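Local coordinates for protein mitochondrial enolase superfamily member 1 (Homo sapiens, PDB 4A35) that catalyses the magnesium-dependent dehydration of L-fuconate to 2-keto-3-deoxy-L-fuconate, a step in the breakdown of L-fucose, at residues M250-N253 against Q254-V258; V262-M265 against S266-K270; A226-Q229 against D230-R234. One frame throughout, in Å; residues are numbered along the deposited sequence. Where two conformers were deposited one is given.

How the interactions relate
The three contacts illustrate how successive beta-alpha units of a TIM-barrel-like domain combine a metal-binding strand end with a packed outer layer. Along the chain interaction 3 comes first, at the start of helix 228-242. Strand 247-251 follows, with interaction 1 at the turn leaving it, and then helix 258-268, whose later half holds interaction 2. Their centres lie 11 to 13 Å apart. Interaction 1 holds a magnesium ligand, Asp251, whereas interactions 2 and 3 belong to adjacent helices that meet each other. Trp264 joins all three, touching Trp256 of interaction 1 and Leu228 and Asp231 of interaction 3, which ties the loop that follows the metal-binding strand end to both helices.

Interaction 1: residues M250-N253 against Q254-V258; sequences MDAN and QRWDV. With MG (magnesium ion), chain B.
The methyl of Ala252 rests over one face of the Trp256 indole, a CH-pi contact in which Ala252 CB lies 3.6 Å from the centroid of the six-membered ring and 13° off its normal. A tight reversal lies between the two residues: Ala252 to Arg255 form a type I' beta turn, closed by Arg255 N bonding to Ala252 O at 3.1 Å from above the carbonyl plane. This turn follows directly on a metal ligand. Asp251 CG stands opposite the backbone N (chi1 -175°), a setting in which OD2 binds the magnesium ion at 2.2 Å while OD1 accepts from Asn253 N at 3.0 Å, an Asx turn that restrains rotation of the carboxylate. Asp251 OD1 also takes a hydrogen bond from one magnesium-bound water, and a second such water accepts from Asn253 ND2 at 2.8 Å. Asn253, a probable substrate-binding residue, therefore lies in the second shell of the metal, whose remaining protein ligands are Glu277 and Glu306. Farther out, Gln254 NE2 bonds to Glu278 and Gln254 OE1 to Arg103 of the second subunit. The indole packs against Ala261 and Met265 of helix 258-268 and Ile276 of strand 275-277. A serine in place of Trp256 would probably strip the Ala252 methyl of its aromatic cover and open a gap beside Met265. Strand 247-251 pairs through its backbone with strands 219-223 and 275-277.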
loop_
_atom_site.group_PDB
_atom_site.type_symbol
_atom_site.label_atom_id
_atom_site.label_comp_id
_atom_site.label_asym_id
_atom_site.label_seq_id
_atom_site.Cartn_x
_atom_site.Cartn_y
_atom_site.Cartn_z
ATOM N N MET A 250 -10.621 22.279 7.294
ATOM C CA MET A 250 -9.656 21.715 8.268
ATOM C C MET A 250 -9.047 20.419 7.733
ATOM O O MET A 250 -9.738 19.649 7.031
ATOM C CB MET A 250 -10.325 21.492 9.629
ATOM C CG MET A 250 -10.751 22.826 10.282
ATOM S SD MET A 250 -11.758 22.425 11.717
ATOM C CE MET A 250 -12.249 24.089 12.305
ATOM N N ASP A 251 -7.805 20.120 8.150
ATOM C CA ASP A 251 -7.090 18.942 7.654
ATOM C C ASP A 251 -6.314 18.322 8.812
ATOM O O ASP A 251 -5.437 18.972 9.384
ATOM C CB ASP A 251 -6.150 19.368 6.495
ATOM C CG ASP A 251 -5.438 18.190 5.818
ATOM O OD1 ASP A 251 -5.526 17.056 6.341
ATOM O OD2 ASP A 251 -4.744 18.415 4.797
ATOM N N ALA A 252 -6.716 17.119 9.231
ATOM C CA ALA A 252 -6.107 16.423 10.371
ATOM C C ALA A 252 -4.977 15.492 9.942
ATOM O O ALA A 252 -4.374 14.895 10.842
ATOM C CB ALA A 252 -7.161 15.631 11.137
ATOM N N ASN A 253 -4.724 15.319 8.605
ATOM C CA ASN A 253 -3.604 14.437 8.143
ATOM C C ASN A 253 -3.539 13.082 8.904
ATOM O O ASN A 253 -2.437 12.619 9.332
ATOM C CB ASN A 253 -2.243 15.179 8.303
ATOM C CG ASN A 253 -2.115 16.308 7.307
ATOM O OD1 ASN A 253 -2.419 17.454 7.627
ATOM N ND2 ASN A 253 -1.860 15.978 6.044
ATOM N N GLN A 254 -4.739 12.409 9.036
ATOM C CA GLN A 254 -4.867 11.025 9.536
ATOM C C GLN A 254 -4.584 10.858 11.023
ATOM O O GLN A 254 -4.404 9.735 11.468
ATOM C CB GLN A 254 -3.902 10.059 8.742
ATOM C CG GLN A 254 -3.920 10.299 7.225
ATOM C CD GLN A 254 -2.692 9.736 6.514
ATOM O OE1 GLN A 254 -1.748 9.222 7.135
ATOM N NE2 GLN A 254 -2.650 9.881 5.186
ATOM N N ARG A 255 -4.538 11.949 11.814
ATOM C CA ARG A 255 -4.105 11.825 13.188
ATOM C C ARG A 255 -4.962 10.965 14.103
ATOM O O ARG A 255 -4.423 10.389 15.053
ATOM C CB ARG A 255 -3.977 13.234 13.853
ATOM C CG ARG A 255 -2.747 13.967 13.281
ATOM C CD ARG A 255 -1.445 13.335 13.832
ATOM N NE ARG A 255 -1.325 13.566 15.274
ATOM C CZ ARG A 255 -0.262 13.250 16.007
ATOM N NH1 ARG A 255 0.788 12.653 15.448
ATOM N NH2 ARG A 255 -0.242 13.519 17.313
ATOM N N TRP A 256 -6.276 10.941 13.868
ATOM C CA TRP A 256 -7.184 10.414 14.874
ATOM C C TRP A 256 -7.708 9.021 14.669
ATOM O O TRP A 256 -7.747 8.527 13.535
ATOM C CB TRP A 256 -8.408 11.381 14.971
ATOM C CG TRP A 256 -8.071 12.845 15.190
ATOM C CD1 TRP A 256 -7.201 13.363 16.112
ATOM C CD2 TRP A 256 -8.675 13.979 14.526
ATOM N NE1 TRP A 256 -7.190 14.751 16.028
ATOM C CE2 TRP A 256 -8.141 15.151 15.119
ATOM C CE3 TRP A 256 -9.643 14.119 13.508
ATOM C CZ2 TRP A 256 -8.506 16.442 14.689
ATOM C CZ3 TRP A 256 -10.092 15.393 13.172
ATOM C CH2 TRP A 256 -9.492 16.543 13.723
ATOM N N ASP A 257 -8.067 8.359 15.806
ATOM C CA ASP A 257 -8.861 7.145 15.803
ATOM C C ASP A 257 -10.315 7.601 15.556
ATOM O O ASP A 257 -10.602 8.809 15.617
ATOM C CB ASP A 257 -8.686 6.322 17.103
ATOM C CG ASP A 257 -7.323 5.622 17.171
ATOM O OD1 ASP A 257 -6.492 5.815 16.239
ATOM O OD2 ASP A 257 -7.095 4.882 18.131
ATOM N N VAL A 258 -11.228 6.668 15.277
ATOM C CA VAL A 258 -12.572 7.044 14.846
ATOM C C VAL A 258 -13.344 7.833 15.955
ATOM O O VAL A 258 -13.782 8.954 15.678
ATOM C CB VAL A 258 -13.334 5.796 14.312
ATOM C CG1 VAL A 258 -14.842 6.055 14.167
ATOM C CG2 VAL A 258 -12.725 5.331 12.979
HETATM MG MG MG B . -4.413 17.070 3.126
HETATM O O HOH W 1 -4.585 15.630 4.426
HETATM O O HOH W 2 -2.034 17.093 3.533
HETATM O O HOH W 3 -3.632 18.503 2.036
#

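Interaction 2: residues V262-M265 against S266-K270; sequences VEWM and SKLAK
Glu263 and Lys267, one helical turn apart, meet because their chains are shaped differently. Glu263 has CG anti to the backbone N (chi1 179°) and then bends at chi2 (56°), which turns its carboxylate along the helix; Lys267 runs extended beyond CG and brings its ammonium back across it. The result is a salt bridge on the exposed side, with Glu263 OE2 3.2 Å from Lys267 NZ. The aliphatic CE of Lys267 lies equally close to that carboxylate.

Trp264 and Leu268 repeat the same spacing with apolar groups. The two side chains lie side by side and point the same way, and Leu268 CD1 meets the indole at its edge, in the ring plane, 3.6 Å from Trp264 CD1. Met265 SD reaches Leu268 CD1 more loosely, at 4.3 Å.

Beneath these side chains the backbone illustrates mixed helical bonding. Trp264 O accepts from two nitrogens: Leu268 N, in the carbonyl plane at 3.2 Å, and Lys267 N, well above that plane at 3.1 Å. Met265 O likewise receives Leu268 N and Ala269 N, both weakly, as the chain passes into a 3-10 segment at 269-270. Ser266 OG bonds to Glu263 O in one of the two conformers deposited, so this grip is doubtful as a constant feature.

The helix is the crossover of a beta-alpha-beta unit between strands 247-251 and 275-277. Trp264 meets the Trp256 ring at about 40° and hydrogen-bonds through NE1 to Asp231 of helix 228-242. Leu268 and Met265 lie on Met250 of strand 247-251, and Val262 and Met265 touch helix 285-295 on another flank.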
loop_
_atom_site.group_PDB
_atom_site.type_symbol
_atom_site.label_atom_id
_atom_site.label_comp_id
_atom_site.label_asym_id
_atom_site.label_seq_id
_atom_site.Cartn_x
_atom_site.Cartn_y
_atom_site.Cartn_z
ATOM N N VAL A 262 -14.395 12.229 16.060
ATOM C CA VAL A 262 -15.703 12.825 16.308
ATOM C C VAL A 262 -15.634 13.781 17.477
ATOM O O VAL A 262 -16.181 14.882 17.408
ATOM C CB VAL A 262 -16.799 11.735 16.518
ATOM C CG1 VAL A 262 -18.146 12.356 16.931
ATOM C CG2 VAL A 262 -16.943 10.891 15.249
ATOM N N GLU A 263 -14.936 13.390 18.545
ATOM C CA GLU A 263 -14.858 14.244 19.731
ATOM C C GLU A 263 -14.100 15.579 19.462
ATOM O O GLU A 263 -14.554 16.670 19.852
ATOM C CB GLU A 263 -14.189 13.455 20.878
ATOM C CG GLU A 263 -14.027 14.248 22.178
ATOM C CD GLU A 263 -15.272 14.868 22.795
ATOM O OE1 GLU A 263 -16.395 14.382 22.523
ATOM O OE2 GLU A 263 -15.116 15.831 23.581
ATOM N N TRP A 264 -12.954 15.469 18.837
ATOM C CA TRP A 264 -12.113 16.616 18.493
ATOM C C TRP A 264 -12.884 17.595 17.575
ATOM O O TRP A 264 -12.930 18.808 17.835
ATOM C CB TRP A 264 -10.836 16.098 17.823
ATOM C CG TRP A 264 -9.700 17.065 17.849
ATOM C CD1 TRP A 264 -9.625 18.266 17.186
ATOM C CD2 TRP A 264 -8.378 16.793 18.334
ATOM N NE1 TRP A 264 -8.359 18.777 17.279
ATOM C CE2 TRP A 264 -7.570 17.901 17.986
ATOM C CE3 TRP A 264 -7.809 15.746 19.091
ATOM C CZ2 TRP A 264 -6.207 17.975 18.325
ATOM C CZ3 TRP A 264 -6.466 15.849 19.468
ATOM C CH2 TRP A 264 -5.681 16.942 19.063
ATOM N N MET A 265 -13.579 17.048 16.571
ATOM C CA MET A 265 -14.346 17.862 15.614
ATOM C C MET A 265 -15.564 18.518 16.257
ATOM O O MET A 265 -15.957 19.617 15.825
ATOM C CB MET A 265 -14.733 17.066 14.367
ATOM C CG MET A 265 -13.540 16.828 13.429
ATOM S SD MET A 265 -12.628 18.359 13.011
ATOM C CE MET A 265 -14.019 19.366 12.317
ATOM N N SER A 266 -16.141 17.886 17.312
ATOM C CA SER A 266 -17.272 18.482 18.037
ATOM C C SER A 266 -16.826 19.797 18.702
ATOM O O SER A 266 -17.627 20.726 18.843
ATOM C CB SER A 266 -17.820 17.522 19.093
ATOM O OG SER A 266 -16.991 17.506 20.241
ATOM N N LYS A 267 -15.520 19.886 19.081
ATOM C CA LYS A 267 -14.941 21.066 19.742
ATOM C C LYS A 267 -14.526 22.156 18.713
ATOM O O LYS A 267 -14.481 23.355 19.052
ATOM C CB LYS A 267 -13.750 20.636 20.603
ATOM C CG LYS A 267 -14.240 19.885 21.843
ATOM C CD LYS A 267 -13.149 19.084 22.465
ATOM C CE LYS A 267 -13.531 18.499 23.799
ATOM N NZ LYS A 267 -12.485 17.552 24.284
ATOM N N LEU A 268 -14.178 21.733 17.477
ATOM C CA LEU A 268 -13.777 22.683 16.402
ATOM C C LEU A 268 -14.970 23.115 15.518
ATOM O O LEU A 268 -14.817 23.990 14.655
ATOM C CB LEU A 268 -12.675 22.065 15.501
ATOM C CG LEU A 268 -11.327 21.849 16.176
ATOM C CD1 LEU A 268 -10.336 21.184 15.238
ATOM C CD2 LEU A 268 -10.800 23.155 16.874
ATOM N N ALA A 269 -16.162 22.486 15.714
ATOM C CA ALA A 269 -17.315 22.792 14.890
ATOM C C ALA A 269 -17.755 24.262 14.994
ATOM O O ALA A 269 -18.309 24.789 14.014
ATOM C CB ALA A 269 -18.482 21.871 15.248
ATOM N N LYS A 270 -17.420 24.955 16.112
ATOM C CA LYS A 270 -17.787 26.370 16.299
ATOM C C LYS A 270 -17.161 27.251 15.198
ATOM O O LYS A 270 -17.703 28.297 14.905
ATOM C CB LYS A 270 -17.394 26.880 17.699
ATOM C CG LYS A 270 -15.884 26.818 18.028
ATOM C CD LYS A 270 -15.654 27.188 19.496
ATOM C CE LYS A 270 -14.241 26.984 19.978
ATOM N NZ LYS A 270 -14.123 27.321 21.438
#

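Interaction 3: residues A226-Q229 against D230-R234; sequences ADLQ and DDMRR
Asp227 and Asp230 cross at about a right angle, their carboxylate planes 78° apart; one caps the helix, the other binds arginines. Asp227, with CG anti to its amide nitrogen (chi1 -175°), reaches forward over the first turn to present OD1 to Asp230 N at 2.9 Å, in a bond met on the anti side of the carboxylate. The carboxylate of Asp230 is taken up instead by two arginines. Arg233 grips it side-on, NE and NH2 both reaching Asp230 OD1 (2.8 Å for NH2), in the plane of the guanidinium. Arg234 NE takes Asp230 OD2 at 2.9 Å from above the carboxylate plane. Asp227 is thus the N-cap of helix 228-242, the crossover of the beta-alpha-beta unit joining strands 219-223 and 247-251 in the barrel domain. Asp231 extends the salt-bridge network, its OD1 lying 2.9 Å from Arg234 NH2 and taking a hydrogen bond from a water that also accepts from Ala226 N. Asp231 OD2 is held by Gly225 N, and Arg233 has a second acidic partner in Asp202. On a different side of the helix Leu228 and Met232 slant across each other, Leu228 CD1 to Met232 CE at 3.9 Å, and both lie on Lys267 of helix 258-268.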
loop_
_atom_site.group_PDB
_atom_site.type_symbol
_atom_site.label_atom_id
_atom_site.label_comp_id
_atom_site.label_asym_id
_atom_site.label_seq_id
_atom_site.Cartn_x
_atom_site.Cartn_y
_atom_site.Cartn_z
ATOM N N ALA A 226 -2.838 17.866 16.242
ATOM C CA ALA A 226 -1.738 17.511 17.151
ATOM C C ALA A 226 -2.057 17.996 18.551
ATOM O O ALA A 226 -1.701 17.342 19.538
ATOM C CB ALA A 226 -0.421 18.138 16.666
ATOM N N ASP A 227 -2.699 19.169 18.638
ATOM C CA ASP A 227 -2.939 19.841 19.909
ATOM C C ASP A 227 -4.205 20.683 19.789
ATOM O O ASP A 227 -4.237 21.645 19.025
ATOM C CB ASP A 227 -1.711 20.713 20.291
ATOM C CG ASP A 227 -1.866 21.342 21.675
ATOM O OD1 ASP A 227 -2.746 22.234 21.838
ATOM O OD2 ASP A 227 -1.202 20.868 22.614
ATOM N N LEU A 228 -5.250 20.283 20.518
ATOM C CA LEU A 228 -6.554 20.940 20.440
ATOM C C LEU A 228 -6.495 22.431 20.751
ATOM O O LEU A 228 -7.109 23.198 20.020
ATOM C CB LEU A 228 -7.554 20.241 21.391
ATOM C CG LEU A 228 -8.981 20.764 21.396
ATOM C CD1 LEU A 228 -9.598 20.745 19.997
ATOM C CD2 LEU A 228 -9.812 19.979 22.383
ATOM N N GLN A 229 -5.836 22.829 21.854
ATOM C CA GLN A 229 -5.747 24.256 22.238
ATOM C C GLN A 229 -5.057 25.069 21.127
ATOM O O GLN A 229 -5.542 26.144 20.786
ATOM C CB GLN A 229 -5.030 24.442 23.583
ATOM C CG GLN A 229 -5.869 23.987 24.813
ATOM C CD GLN A 229 -7.384 24.126 24.670
ATOM O OE1 GLN A 229 -8.127 23.124 24.627
ATOM N NE2 GLN A 229 -7.874 25.366 24.566
ATOM N N ASP A 230 -3.975 24.519 20.515
ATOM C CA ASP A 230 -3.285 25.177 19.389
ATOM C C ASP A 230 -4.241 25.299 18.191
ATOM O O ASP A 230 -4.235 26.337 17.510
ATOM C CB ASP A 230 -1.969 24.459 18.985
ATOM C CG ASP A 230 -1.148 25.252 17.947
ATOM O OD1 ASP A 230 -0.649 26.363 18.292
ATOM O OD2 ASP A 230 -0.955 24.736 16.804
ATOM N N ASP A 231 -5.089 24.252 17.949
ATOM C CA ASP A 231 -6.061 24.295 16.857
ATOM C C ASP A 231 -7.086 25.393 17.109
ATOM O O ASP A 231 -7.411 26.140 16.201
ATOM C CB ASP A 231 -6.761 22.939 16.666
ATOM C CG ASP A 231 -5.877 21.816 16.168
ATOM O OD1 ASP A 231 -4.783 22.114 15.603
ATOM O OD2 ASP A 231 -6.279 20.629 16.317
ATOM N N MET A 232 -7.559 25.520 18.340
ATOM C CA MET A 232 -8.513 26.581 18.653
ATOM C C MET A 232 -7.871 27.961 18.513
ATOM O O MET A 232 -8.489 28.819 17.871
ATOM C CB MET A 232 -9.119 26.383 20.017
ATOM C CG MET A 232 -10.440 25.663 19.896
ATOM S SD MET A 232 -10.863 25.109 21.502
ATOM C CE MET A 232 -11.794 23.743 21.103
ATOM N N ARG A 233 -6.611 28.136 18.985
ATOM C CA ARG A 233 -5.861 29.393 18.839
ATOM C C ARG A 233 -5.772 29.817 17.344
ATOM O O ARG A 233 -6.102 30.956 17.017
ATOM C CB ARG A 233 -4.424 29.267 19.436
ATOM C CG ARG A 233 -3.432 30.397 19.003
ATOM C CD ARG A 233 -2.014 30.163 19.503
ATOM N NE ARG A 233 -1.235 29.250 18.653
ATOM C CZ ARG A 233 -0.460 29.616 17.626
ATOM N NH1 ARG A 233 -0.367 30.904 17.271
ATOM N NH2 ARG A 233 0.225 28.701 16.942
ATOM N N ARG A 234 -5.320 28.907 16.455
ATOM C CA ARG A 234 -5.115 29.226 15.049
ATOM C C ARG A 234 -6.430 29.357 14.254
ATOM O O ARG A 234 -6.507 30.208 13.360
ATOM C CB ARG A 234 -4.144 28.233 14.379
ATOM C CG ARG A 234 -2.693 28.343 14.923
ATOM C CD ARG A 234 -1.749 27.408 14.180
ATOM N NE ARG A 234 -2.132 26.056 14.528
ATOM C CZ ARG A 234 -2.675 25.184 13.689
ATOM N NH1 ARG A 234 -2.779 25.473 12.390
ATOM N NH2 ARG A 234 -3.105 24.008 14.133
HETATM O O HOH W 4 -2.653 20.755 16.102
#